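Long-range contact in SIRV coat protein (Sulfolobus islandicus rudivirus 1 variant YNP, PDB 3F2E), which probably forms part of the protein coat of a rod-shaped archaeal virus, this fragment being its C-terminal four-helix domain: residues A[33-38]-A[76-81]. Numbering follows the deposited sequence.
Sequences QGFGLK and AVTDII
Thr78 OG1 meets the rim of the Phe35 ring, 3.5 Å from CZ and equally near CE2. The hydroxyl lies at the ring edge, in its plane, and not over a face. Its hydrogen bond goes elsewhere, to Leu74 O one turn back in its own helix. This satisfies a buried polar atom while leaving it against the aromatic edge. Val77 CG1 reaches the same edge, 3.8 Å from Phe35 CD2. The ring gets there because CG stands anti to the backbone N (chi1 173°), which carries its far end across to helix 71-82. Lys60 and Leu59 of helix 50-67 also touch Phe35, and Tyr63 packs on it edge-to-face. The contact lies near the centre of the four-helix bundle of this coat protein domain, where helix 29-46 meets helix 71-82. The segment axes come within 9.9 Å and run 41° apart, in broadly the same direction. No hydrogen bond joins the two segments, which meet by van der Waals packing. Gly36 and Val77 come nearest, 6.4 Å between their CA atoms. Having no side chain, Gly36 leaves its backbone open to two methyl groups. Val77 CG1 sits 3.9 Å from Gly36 CA. Ile81 extends its chain (chi2 171°) to set CD1 3.4 Å from Gly36 O and 3.6 Å from Gly36 CA.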
ATOM      1  N   GLN A  33      -4.610  -0.182   5.869  0.93 14.34           N
ATOM      2  CA  GLN A  33      -4.912  -1.601   5.727  0.91 14.32           C
ATOM      3  C   GLN A  33      -5.686  -1.849   4.428  0.84 12.20           C
ATOM      4  O   GLN A  33      -5.420  -2.819   3.720  1.00 17.16           O
ATOM      5  CB  GLN A  33      -5.689  -2.132   6.935  1.00 18.60           C
ATOM      6  CG  GLN A  33      -4.872  -2.192   8.228  1.00 16.19           C
ATOM      7  CD  GLN A  33      -3.819  -3.299   8.236  0.77 12.96           C
ATOM      8  OE1 GLN A  33      -3.627  -4.016   7.248  0.92 16.82           O
ATOM      9  NE2 GLN A  33      -3.130  -3.446   9.371  1.00 17.67           N
ATOM     10  N   GLY A  34      -6.626  -0.960   4.117  1.00 15.27           N
ATOM     11  CA  GLY A  34      -7.397  -1.070   2.883  1.00 17.38           C
ATOM     12  C   GLY A  34      -6.546  -0.890   1.635  1.00 16.20           C
ATOM     13  O   GLY A  34      -6.623  -1.686   0.690  1.00 16.24           O
ATOM     14  N   PHE A  35      -5.732   0.160   1.630  1.00 14.22           N
ATOM     15  CA  PHE A  35      -4.777   0.396   0.552  1.00 14.09           C
ATOM     16  C   PHE A  35      -3.868  -0.818   0.367  1.00 14.79           C
ATOM     17  O   PHE A  35      -3.675  -1.300  -0.748  1.00 14.09           O
ATOM     18  CB  PHE A  35      -3.934   1.642   0.858  1.00 13.49           C
ATOM     19  CG  PHE A  35      -2.803   1.870  -0.108  1.00 14.36           C
ATOM     20  CD1 PHE A  35      -3.022   2.508  -1.317  1.00 15.64           C
ATOM     21  CD2 PHE A  35      -1.507   1.468   0.210  1.00 14.15           C
ATOM     22  CE1 PHE A  35      -1.972   2.736  -2.207  1.00 14.91           C
ATOM     23  CE2 PHE A  35      -0.459   1.688  -0.668  1.00 14.27           C
ATOM     24  CZ  PHE A  35      -0.689   2.326  -1.881  1.00 15.13           C
ATOM     25  N   GLY A  36      -3.309  -1.315   1.467  1.00 14.16           N
ATOM     26  CA  GLY A  36      -2.404  -2.452   1.402  1.00 16.22           C
ATOM     27  C   GLY A  36      -3.033  -3.699   0.798  1.00 16.88           C
ATOM     28  O   GLY A  36      -2.414  -4.382  -0.018  1.00 17.68           O
ATOM     29  N   LEU A  37      -4.265  -4.001   1.198  1.00 14.54           N
ATOM     30  CA  LEU A  37      -4.976  -5.159   0.652  1.00 15.16           C
ATOM     31  C   LEU A  37      -5.182  -5.024  -0.860  1.00 17.27           C
ATOM     32  O   LEU A  37      -5.022  -5.996  -1.616  1.00 16.92           O
ATOM     33  CB  LEU A  37      -6.317  -5.348   1.361  1.00 20.23           C
ATOM     34  CG  LEU A  37      -7.159  -6.523   0.858  1.00 26.34           C
ATOM     35  CD1 LEU A  37      -6.354  -7.819   0.867  1.00 28.90           C
ATOM     36  CD2 LEU A  37      -8.433  -6.666   1.682  1.00 34.02           C
ATOM     37  N   LYS A  38      -5.529  -3.821  -1.304  1.00 14.96           N
ATOM     38  CA  LYS A  38      -5.715  -3.584  -2.737  1.00 13.47           C
ATOM     39  C   LYS A  38      -4.402  -3.737  -3.515  1.00 14.13           C
ATOM     40  O   LYS A  38      -4.382  -4.291  -4.619  1.00 15.65           O
ATOM     41  CB  LYS A  38      -6.359  -2.216  -2.988  1.00 12.69           C
ATOM     42  CG  LYS A  38      -7.813  -2.124  -2.521  1.00 16.44           C
ATOM     43  CD  LYS A  38      -8.450  -0.808  -2.952  1.00 17.39           C
ATOM     44  CE  LYS A  38      -9.854  -0.672  -2.394  1.00 25.03           C
ATOM     45  NZ  LYS A  38     -10.736  -1.777  -2.862  1.00 30.30           N
ATOM     46  N   ALA A  76       5.792   3.526   1.853  1.00 13.58           N
ATOM     47  CA  ALA A  76       6.328   2.522   2.774  1.00 14.90           C
ATOM     48  C   ALA A  76       5.519   1.219   2.765  1.00 14.59           C
ATOM     49  O   ALA A  76       6.084   0.122   2.815  1.00 15.90           O
ATOM     50  CB  ALA A  76       6.415   3.094   4.182  1.00 15.84           C
ATOM     51  N   VAL A  77       4.196   1.346   2.711  1.00 14.58           N
ATOM     52  CA  VAL A  77       3.312   0.189   2.608  1.00 14.57           C
ATOM     53  C   VAL A  77       3.517  -0.547   1.278  1.00 14.59           C
ATOM     54  O   VAL A  77       3.590  -1.776   1.236  1.00 15.20           O
ATOM     55  CB  VAL A  77       1.830   0.608   2.779  1.00 13.00           C
ATOM     56  CG1 VAL A  77       0.890  -0.523   2.383  1.00 15.54           C
ATOM     57  CG2 VAL A  77       1.574   1.059   4.222  1.00 13.01           C
ATOM     58  N   THR A  78       3.624   0.211   0.189  1.00 13.57           N
ATOM     59  CA  THR A  78       3.891  -0.386  -1.118  1.00 15.19           C
ATOM     60  C   THR A  78       5.206  -1.168  -1.082  1.00 16.10           C
ATOM     61  O   THR A  78       5.307  -2.284  -1.603  1.00 14.30           O
ATOM     62  CB  THR A  78       3.941   0.690  -2.220  1.00 14.04           C
ATOM     63  OG1 THR A  78       2.705   1.428  -2.227  1.00 13.86           O
ATOM     64  CG2 THR A  78       4.166   0.045  -3.591  1.00 15.46           C
ATOM     65  N   ASP A  79       6.205  -0.584  -0.433  1.00 13.22           N
ATOM     66  CA  ASP A  79       7.520  -1.200  -0.345  1.00 15.12           C
ATOM     67  C   ASP A  79       7.514  -2.535   0.407  1.00 16.43           C
ATOM     68  O   ASP A  79       8.142  -3.506  -0.026  1.00 16.21           O
ATOM     69  CB  ASP A  79       8.513  -0.255   0.324  1.00 14.48           C
ATOM     70  CG  ASP A  79       9.895  -0.872   0.437  1.00 22.68           C
ATOM     71  OD1 ASP A  79      10.575  -0.994  -0.606  1.00 20.19           O
ATOM     72  OD2 ASP A  79      10.286  -1.262   1.564  1.00 21.69           O
ATOM     73  N   ILE A  80       6.819  -2.586   1.540  1.00 13.89           N
ATOM     74  CA  ILE A  80       6.858  -3.797   2.364  1.00 15.71           C
ATOM     75  C   ILE A  80       6.065  -4.932   1.706  1.00 18.25           C
ATOM     76  O   ILE A  80       6.366  -6.109   1.894  1.00 18.92           O
ATOM     77  CB  ILE A  80       6.410  -3.522   3.831  1.00 15.74           C
ATOM     78  CG1 ILE A  80       6.934  -4.621   4.763  1.00 21.50           C
ATOM     79  CG2 ILE A  80       4.900  -3.371   3.937  1.00 18.57           C
ATOM     80  CD1 ILE A  80       6.891  -4.257   6.238  1.00 22.46           C
ATOM     81  N   ILE A  81       5.073  -4.572   0.897  1.00 14.44           N
ATOM     82  CA  ILE A  81       4.267  -5.571   0.203  1.00 19.35           C
ATOM     83  C   ILE A  81       4.893  -6.078  -1.104  1.00 17.94           C
ATOM     84  O   ILE A  81       4.885  -7.287  -1.369  1.00 19.88           O
ATOM     85  CB  ILE A  81       2.833  -5.054  -0.057  1.00 18.27           C
ATOM     86  CG1 ILE A  81       2.118  -4.801   1.271  1.00 18.44           C
ATOM     87  CG2 ILE A  81       2.044  -6.062  -0.894  1.00 19.97           C
ATOM     88  CD1 ILE A  81       0.782  -4.081   1.127  1.00 18.92           C
TER